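Local coordinates for protein multiheme cytochrome cf (Carboxydothermus ferrireducens DSM 11255, PDB 6QVM) that probably works as an extracellular Fe(III) reductase of the S-layer, relaying electrons through eleven c-type hemes to insoluble substrates, at residues Ser313-Lys316 with Cys317-Gly321; Pro347-Gly350 with Cys351-His355; Val602-Asp605 with Ala606-Lys610. All blocks are in the same frame, centred on the assembly; numbering follows the deposited sequence.

How the contacts relate
Each contact is a short local turn beside a heme c. Contacts 1 and 2 are two CXXCH attachment sites, each fastening its own heme. The contact centres are about 10 Å apart, and the two touch directly: Thr320 OG1 of contact 1 is 2.6 Å from Gly348 O and 3.0 Å from Gly350 N of contact 2, both probable hydrogen bonds. A third heme joins them further, since Cys317 and His318 of contact 1 and Ile349 and Ala353 of contact 2 all touch it. Contact 3 lies about 43 Å from contact 1 and 46 Å from contact 2, centre to centre. It packs a helix start against another heme without binding it covalently.

Contact 1 (Ser313-Lys316 with Cys317-Gly321); sequences SCAK and CHVTG. With HEC (heme c), chain H.
Cys314 and Cys317 bind the same heme c through thioether links: Cys314 SG is 1.9 Å from CAB and Cys317 SG 1.8 Å from CAC. Both sulfurs stand beside their own backbone N (chi1 -43° and -61°).

Backbone hydrogen bonds coil the CXXCH motif between these anchors. Cys317 N donates to Cys314 O, and His318 N to Ala315 O at 2.7 Å.

The oxygen of Cys314 also covers the His318 ring, lying 3.4 Å above its plane and over its centre. This ring turns its edge to the heme, with the iron in its plane, and CE1 is 3.1 Å from NB of the porphyrin.

Van der Waals contacts complete the turn. Beyond CG the Lys316 chain runs extended, so that CE rests 3.6 Å from the heme methyl CMC while NZ goes on to a hydrogen bond with Ile328 O. Val319 CG2 lies against the carbonyl of Ala315, 3.1 Å from its O, and only loosely near CB.

His318 thus occupies the place of the proximal ligand of a c-type heme, but NE2 is modelled 2.9 Å from the iron, too long for an ordinary iron-imidazole bond, and the geometry alone does not establish coordination here.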
# COMPACT_ATOMS: atom_id res chain seq x y z
N SER A 313 -15.46 -11.96 14.75
CA SER A 313 -14.17 -12.61 14.93
C SER A 313 -13.16 -12.36 13.81
O SER A 313 -11.96 -12.63 14.01
CB SER A 313 -14.36 -14.12 15.11
OG SER A 313 -15.13 -14.40 16.27
N CYS A 314 -13.59 -11.85 12.65
CA CYS A 314 -12.67 -11.86 11.51
C CYS A 314 -12.65 -10.55 10.76
O CYS A 314 -11.60 -10.14 10.25
CB CYS A 314 -13.03 -12.99 10.53
SG CYS A 314 -13.43 -14.58 11.30
N ALA A 315 -13.80 -9.89 10.69
CA ALA A 315 -13.97 -8.75 9.78
C ALA A 315 -12.97 -7.63 10.07
O ALA A 315 -12.55 -6.91 9.16
CB ALA A 315 -15.40 -8.24 9.87
N LYS A 316 -12.56 -7.49 11.34
CA LYS A 316 -11.72 -6.37 11.74
C LYS A 316 -10.41 -6.31 10.97
O LYS A 316 -9.80 -5.24 10.90
CB LYS A 316 -11.44 -6.44 13.24
CG LYS A 316 -10.68 -7.69 13.64
CD LYS A 316 -10.76 -7.95 15.13
CE LYS A 316 -9.72 -8.96 15.58
NZ LYS A 316 -9.79 -9.19 17.04
N CYS A 317 -9.95 -7.43 10.41
CA CYS A 317 -8.76 -7.43 9.57
C CYS A 317 -9.11 -7.55 8.09
O CYS A 317 -8.20 -7.52 7.26
CB CYS A 317 -7.82 -8.56 9.98
SG CYS A 317 -7.22 -8.45 11.68
N HIS A 318 -10.39 -7.66 7.75
CA HIS A 318 -10.81 -7.92 6.38
C HIS A 318 -11.57 -6.76 5.76
O HIS A 318 -11.91 -6.83 4.57
CB HIS A 318 -11.67 -9.19 6.31
CG HIS A 318 -11.01 -10.42 6.85
ND1 HIS A 318 -11.69 -11.60 7.03
CD2 HIS A 318 -9.73 -10.65 7.25
CE1 HIS A 318 -10.86 -12.51 7.52
NE2 HIS A 318 -9.66 -11.97 7.65
N VAL A 319 -11.82 -5.68 6.50
CA VAL A 319 -12.60 -4.56 6.01
C VAL A 319 -11.93 -3.25 6.41
O VAL A 319 -10.96 -3.23 7.17
CB VAL A 319 -14.07 -4.59 6.50
CG1 VAL A 319 -14.75 -5.89 6.05
CG2 VAL A 319 -14.11 -4.45 8.01
N THR A 320 -12.47 -2.16 5.88
CA THR A 320 -11.90 -0.83 6.05
C THR A 320 -13.01 0.15 6.37
O THR A 320 -14.14 0.01 5.89
CB THR A 320 -11.17 -0.38 4.77
OG1 THR A 320 -10.15 -1.33 4.44
CG2 THR A 320 -10.54 1.00 4.96
N GLY A 321 -12.70 1.15 7.20
CA GLY A 321 -13.54 2.32 7.32
C GLY A 321 -14.35 2.44 8.59
O GLY A 321 -15.18 3.35 8.67
FE HEC H . -7.63 -14.02 8.19
CHA HEC H . -5.63 -14.64 5.43
CHB HEC H . -9.87 -16.36 7.05
CHC HEC H . -9.51 -13.61 11.05
CHD HEC H . -5.65 -11.39 9.12
NA HEC H . -7.73 -15.27 6.55
C1A HEC H . -6.81 -15.34 5.52
C2A HEC H . -7.30 -16.30 4.55
C3A HEC H . -8.47 -16.78 4.99
C4A HEC H . -8.76 -16.14 6.26
CMA HEC H . -9.34 -17.82 4.26
CAA HEC H . -6.57 -16.70 3.24
CBA HEC H . -5.56 -17.79 3.61
CGA HEC H . -4.88 -18.32 2.37
O1A HEC H . -4.25 -17.53 1.62
O2A HEC H . -4.95 -19.56 2.16
NB HEC H . -9.38 -14.80 8.91
C1B HEC H . -10.08 -15.84 8.31
C2B HEC H . -11.10 -16.27 9.24
C3B HEC H . -11.01 -15.51 10.35
C4B HEC H . -9.92 -14.57 10.16
CMB HEC H . -12.11 -17.40 8.94
CAB HEC H . -11.89 -15.57 11.62
CBB HEC H . -11.79 -16.95 12.32
NC HEC H . -7.60 -12.72 9.77
C1C HEC H . -8.45 -12.74 10.87
C2C HEC H . -8.01 -11.72 11.80
C3C HEC H . -6.94 -11.10 11.27
C4C HEC H . -6.67 -11.72 9.98
CMC HEC H . -8.71 -11.41 13.15
CAC HEC H . -6.13 -9.93 11.86
CBC HEC H . -5.41 -10.35 13.16
ND HEC H . -5.93 -13.14 7.38
C1D HEC H . -5.26 -12.09 8.00
C2D HEC H . -4.05 -11.83 7.26
C3D HEC H . -4.03 -12.84 6.10
C4D HEC H . -5.24 -13.61 6.26
CMD HEC H . -3.03 -10.72 7.62
CAD HEC H . -2.97 -13.02 4.99
CBD HEC H . -1.59 -13.26 5.61
CGD HEC H . -1.48 -14.68 6.11
O1D HEC H . -2.33 -15.51 5.72
O2D HEC H . -0.55 -14.98 6.90

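Contact 2 (Pro347-Gly350 with Cys351-His355). With HEC (heme c), chain I.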
# COMPACT_ATOMS: atom_id res chain seq x y z
N PRO A 347 -15.58 -2.95 1.98
CA PRO A 347 -15.14 -4.34 2.13
C PRO A 347 -13.74 -4.50 1.56
O PRO A 347 -13.41 -3.93 0.52
CB PRO A 347 -16.17 -5.13 1.32
CG PRO A 347 -16.66 -4.15 0.31
CD PRO A 347 -16.66 -2.80 0.99
N GLY A 348 -12.91 -5.26 2.26
CA GLY A 348 -11.53 -5.44 1.84
C GLY A 348 -10.61 -4.42 2.47
O GLY A 348 -11.01 -3.51 3.20
N ILE A 349 -9.32 -4.60 2.19
CA ILE A 349 -8.27 -3.74 2.73
C ILE A 349 -7.99 -2.66 1.68
O ILE A 349 -7.31 -2.91 0.69
CB ILE A 349 -7.01 -4.52 3.08
CG1 ILE A 349 -7.29 -5.52 4.21
CG2 ILE A 349 -5.87 -3.59 3.47
CD1 ILE A 349 -7.78 -6.87 3.74
N GLY A 350 -8.56 -1.47 1.89
CA GLY A 350 -8.38 -0.37 0.98
C GLY A 350 -7.19 0.49 1.33
O GLY A 350 -6.44 0.22 2.28
N CYS A 351 -7.02 1.57 0.55
CA CYS A 351 -5.91 2.49 0.78
C CYS A 351 -5.88 2.97 2.22
O CYS A 351 -4.81 3.04 2.84
CB CYS A 351 -6.01 3.69 -0.16
SG CYS A 351 -6.51 3.31 -1.84
N GLU A 352 -7.04 3.30 2.76
CA GLU A 352 -7.11 3.93 4.08
C GLU A 352 -6.90 2.95 5.21
O GLU A 352 -6.82 3.38 6.37
CB GLU A 352 -8.46 4.63 4.22
CG GLU A 352 -8.61 5.80 3.24
CD GLU A 352 -10.06 6.23 3.06
OE1 GLU A 352 -10.42 7.34 3.54
OE2 GLU A 352 -10.83 5.46 2.45
N ALA A 353 -6.79 1.65 4.92
CA ALA A 353 -6.43 0.71 5.98
C ALA A 353 -4.99 0.93 6.43
O ALA A 353 -4.65 0.63 7.58
CB ALA A 353 -6.62 -0.73 5.50
N CYS A 354 -4.15 1.47 5.55
CA CYS A 354 -2.78 1.85 5.89
C CYS A 354 -2.59 3.36 6.02
O CYS A 354 -1.84 3.80 6.89
CB CYS A 354 -1.82 1.33 4.82
SG CYS A 354 -1.90 -0.45 4.53
N HIS A 355 -3.28 4.16 5.21
CA HIS A 355 -3.10 5.60 5.19
C HIS A 355 -4.06 6.33 6.11
O HIS A 355 -4.02 7.56 6.19
CB HIS A 355 -3.24 6.13 3.76
CG HIS A 355 -2.19 5.64 2.82
ND1 HIS A 355 -0.91 6.17 2.78
CD2 HIS A 355 -2.20 4.65 1.90
CE1 HIS A 355 -0.20 5.53 1.87
NE2 HIS A 355 -0.96 4.61 1.32
FE HEC I . 0.07 3.70 -0.05
CHA HEC I . 3.10 5.32 0.07
CHB HEC I . -1.13 6.22 -2.10
CHC HEC I . -2.84 1.95 -0.49
CHD HEC I . 0.99 1.58 2.48
NA HEC I . 0.83 5.44 -0.86
C1A HEC I . 2.10 5.94 -0.66
C2A HEC I . 2.23 7.22 -1.34
C3A HEC I . 1.05 7.46 -1.93
C4A HEC I . 0.16 6.36 -1.64
CMA HEC I . 0.66 8.71 -2.75
CAA HEC I . 3.52 8.09 -1.31
CBA HEC I . 4.13 8.42 -2.68
CGA HEC I . 4.05 7.26 -3.65
O1A HEC I . 4.53 6.15 -3.31
O2A HEC I . 3.53 7.47 -4.78
NB HEC I . -1.68 4.04 -1.07
C1B HEC I . -1.91 5.09 -1.94
C2B HEC I . -3.14 4.82 -2.66
C3B HEC I . -3.63 3.64 -2.21
C4B HEC I . -2.70 3.12 -1.21
CMB HEC I . -3.76 5.79 -3.68
CAB HEC I . -4.93 2.92 -2.65
CBB HEC I . -4.98 2.69 -4.18
NC HEC I . -0.79 2.10 0.87
C1C HEC I . -1.98 1.51 0.50
C2C HEC I . -2.20 0.35 1.34
C3C HEC I . -1.07 0.16 2.08
C4C HEC I . -0.21 1.31 1.85
CMC HEC I . -3.34 -0.67 1.11
CAC HEC I . -0.78 -0.96 3.12
CBC HEC I . -0.93 -2.41 2.58
ND HEC I . 1.77 3.49 1.11
C1D HEC I . 1.93 2.49 2.07
C2D HEC I . 3.27 2.58 2.59
C3D HEC I . 3.93 3.75 1.85
C4D HEC I . 2.93 4.25 0.94
CMD HEC I . 3.89 1.68 3.67
CAD HEC I . 5.38 4.25 2.02
CBD HEC I . 6.13 3.64 0.84
CGD HEC I . 7.60 3.47 1.14
O1D HEC I . 8.22 2.52 0.58
O2D HEC I . 8.15 4.28 1.93
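Gly350 and Ala353 close a tight turn into helix 352-355, in which Ala353 N donates to Gly350 O at 3.0 Å, and the next carbonyl, Cys351 O, accepts from both Cys354 N and His355 N. Across this turn, the CG2 branch of Ile349 meets Ala353 CB at 3.6 Å; it is the branch anti to the backbone N, while CG1 lies beside that N.

The CXXCH motif fastens a heme c at three points. Cys351 SG is bonded to CAB at 1.8 Å and Cys354 SG to CAC at 1.9 Å, and His355 NE2 binds the iron at 1.9 Å. The imidazole stands edge-on over the porphyrin, its plane directed at the meso carbon CHA. CD2 is 3.1 Å from both NB and NC, so the ring is staggered between pyrrole nitrogens. His480 is the second axial ligand, giving bis-histidine ligation. A hydrogen bond from His355 ND1 to Leu371 O fixes the rotation of the ring and probably makes it a more electron-rich ligand. The buried carboxylate of Glu352 is satisfied by backbone N-H groups of Ala224, Gly225 and Gly358.

The turn leads from strand 346-347, which pairs antiparallel with strand 319-320, through a short loop into helix 352-355, ahead of helix 359-362.

Contact 3 (Val602-Asp605 with Ala606-Lys610). With HEC (heme c), chain O.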
# COMPACT_ATOMS: atom_id res chain seq x y z
N VAL A 602 11.18 -38.07 8.35
CA VAL A 602 11.48 -38.79 9.58
C VAL A 602 12.91 -39.29 9.60
O VAL A 602 13.58 -39.22 10.63
CB VAL A 602 10.48 -39.95 9.78
CG1 VAL A 602 10.79 -40.70 11.06
CG2 VAL A 602 9.05 -39.43 9.78
N GLY A 603 13.41 -39.81 8.47
CA GLY A 603 14.71 -40.46 8.46
C GLY A 603 15.88 -39.49 8.57
O GLY A 603 16.93 -39.85 9.10
N PHE A 604 15.71 -38.28 8.05
CA PHE A 604 16.74 -37.24 8.12
C PHE A 604 16.56 -36.48 9.42
O PHE A 604 15.59 -35.72 9.57
CB PHE A 604 16.64 -36.32 6.90
CG PHE A 604 17.81 -35.40 6.72
CD1 PHE A 604 19.08 -35.90 6.49
CD2 PHE A 604 17.63 -34.03 6.76
CE1 PHE A 604 20.15 -35.05 6.31
CE2 PHE A 604 18.69 -33.17 6.58
CZ PHE A 604 19.95 -33.68 6.35
N ASP A 605 17.47 -36.68 10.38
CA ASP A 605 17.28 -36.17 11.73
C ASP A 605 18.46 -35.31 12.16
O ASP A 605 19.44 -35.14 11.43
CB ASP A 605 17.03 -37.31 12.72
CG ASP A 605 18.16 -38.34 12.74
OD1 ASP A 605 19.29 -38.02 12.29
OD2 ASP A 605 17.92 -39.48 13.18
N ALA A 606 18.35 -34.76 13.38
CA ALA A 606 19.36 -33.85 13.90
C ALA A 606 20.73 -34.51 13.99
O ALA A 606 21.76 -33.85 13.78
CB ALA A 606 18.93 -33.31 15.26
N ASN A 607 20.77 -35.80 14.32
CA ASN A 607 22.05 -36.51 14.38
C ASN A 607 22.76 -36.49 13.03
O ASN A 607 23.95 -36.17 12.94
CB ASN A 607 21.84 -37.94 14.86
CG ASN A 607 21.47 -38.02 16.32
OD1 ASN A 607 21.98 -37.28 17.16
ND2 ASN A 607 20.57 -38.94 16.64
N ALA A 608 22.03 -36.83 11.97
CA ALA A 608 22.61 -36.81 10.63
C ALA A 608 23.13 -35.42 10.27
O ALA A 608 24.19 -35.29 9.65
CB ALA A 608 21.59 -37.28 9.60
N VAL A 609 22.41 -34.37 10.66
CA VAL A 609 22.83 -33.01 10.34
C VAL A 609 23.99 -32.58 11.23
O VAL A 609 24.93 -31.92 10.78
CB VAL A 609 21.65 -32.04 10.44
CG1 VAL A 609 22.08 -30.63 10.04
CG2 VAL A 609 20.49 -32.52 9.59
N LYS A 610 23.94 -32.94 12.52
CA LYS A 610 25.03 -32.60 13.43
C LYS A 610 26.35 -33.19 12.95
O LYS A 610 27.40 -32.55 13.08
CB LYS A 610 24.71 -33.09 14.84
CG LYS A 610 24.21 -31.99 15.77
CD LYS A 610 24.18 -32.45 17.22
CE LYS A 610 25.58 -32.65 17.77
NZ LYS A 610 26.40 -31.42 17.59
FE HEC O . 20.31 -31.29 1.68
CHA HEC O . 22.69 -33.60 0.78
CHB HEC O . 21.74 -31.11 4.83
CHC HEC O . 17.87 -29.07 2.66
CHD HEC O . 18.70 -31.68 -1.36
NA HEC O . 21.90 -32.19 2.63
C1A HEC O . 22.77 -33.10 2.06
C2A HEC O . 23.78 -33.45 3.04
C3A HEC O . 23.52 -32.75 4.16
C4A HEC O . 22.33 -31.96 3.92
CMA HEC O . 24.34 -32.81 5.46
CAA HEC O . 24.96 -34.42 2.84
CBA HEC O . 25.98 -33.70 1.96
CGA HEC O . 27.24 -34.51 1.80
O1A HEC O . 27.44 -35.49 2.56
O2A HEC O . 28.05 -34.15 0.90
NB HEC O . 19.90 -30.27 3.40
C1B HEC O . 20.60 -30.38 4.59
C2B HEC O . 19.93 -29.57 5.58
C3B HEC O . 18.86 -29.00 4.98
C4B HEC O . 18.82 -29.44 3.60
CMB HEC O . 20.39 -29.42 7.05
CAB HEC O . 17.83 -28.06 5.64
CBB HEC O . 18.53 -26.73 5.96
NC HEC O . 18.58 -30.56 0.84
C1C HEC O . 17.78 -29.58 1.38
C2C HEC O . 16.88 -29.10 0.34
C3C HEC O . 17.05 -29.90 -0.74
C4C HEC O . 18.16 -30.78 -0.46
CMC HEC O . 15.72 -28.11 0.56
CAC HEC O . 16.29 -29.87 -2.10
CBC HEC O . 16.53 -28.55 -2.86
ND HEC O . 20.64 -32.45 -0.02
C1D HEC O . 19.83 -32.45 -1.16
C2D HEC O . 20.36 -33.40 -2.10
C3D HEC O . 21.60 -33.99 -1.43
C4D HEC O . 21.70 -33.35 -0.15
CMD HEC O . 19.78 -33.72 -3.49
CAD HEC O . 22.56 -35.06 -2.00
CBD HEC O . 23.41 -34.43 -3.10
CGD HEC O . 24.06 -35.52 -3.93
O1D HEC O . 24.72 -36.41 -3.33
O2D HEC O . 23.92 -35.49 -5.18
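Phe604 reaches forward from the loop to Val609, one turn into the helix, and the two side chains cross at about a right angle. From CB, chi1 of -168° carries CG away from the backbone N and sends the ring along the helix start. CD1 then lies 4.2 Å from Ala608 CB, and CE2 approaches Val609 CG2 at 3.6 Å. The tip, CZ, touches Val609 CG2 and the heme c meso carbon CHB, both at 3.5 Å and in roughly perpendicular directions, CHB at the ring edge. Val609 adds its other branch, with CG1 3.6 Å from the heme methyl CMB.

Asp605 is the N-cap of the helix. Its OD1 accepts from Ala608 N at 3.0 Å with an N-H...O angle of 168°, nearly along the C-O axis, and its backbone O accepts from Val609 N. An alanine here has no OD1 for Ala608 N, and the first helical turn would probably fray.

The His599 ring stacks on Phe604, and Lys565 and Pro566 touch Val609 from the loop leading to strand 567-572. The contact therefore sets the start of the long helix 606-628, which follows strand 589-593 through a loop, against a heme.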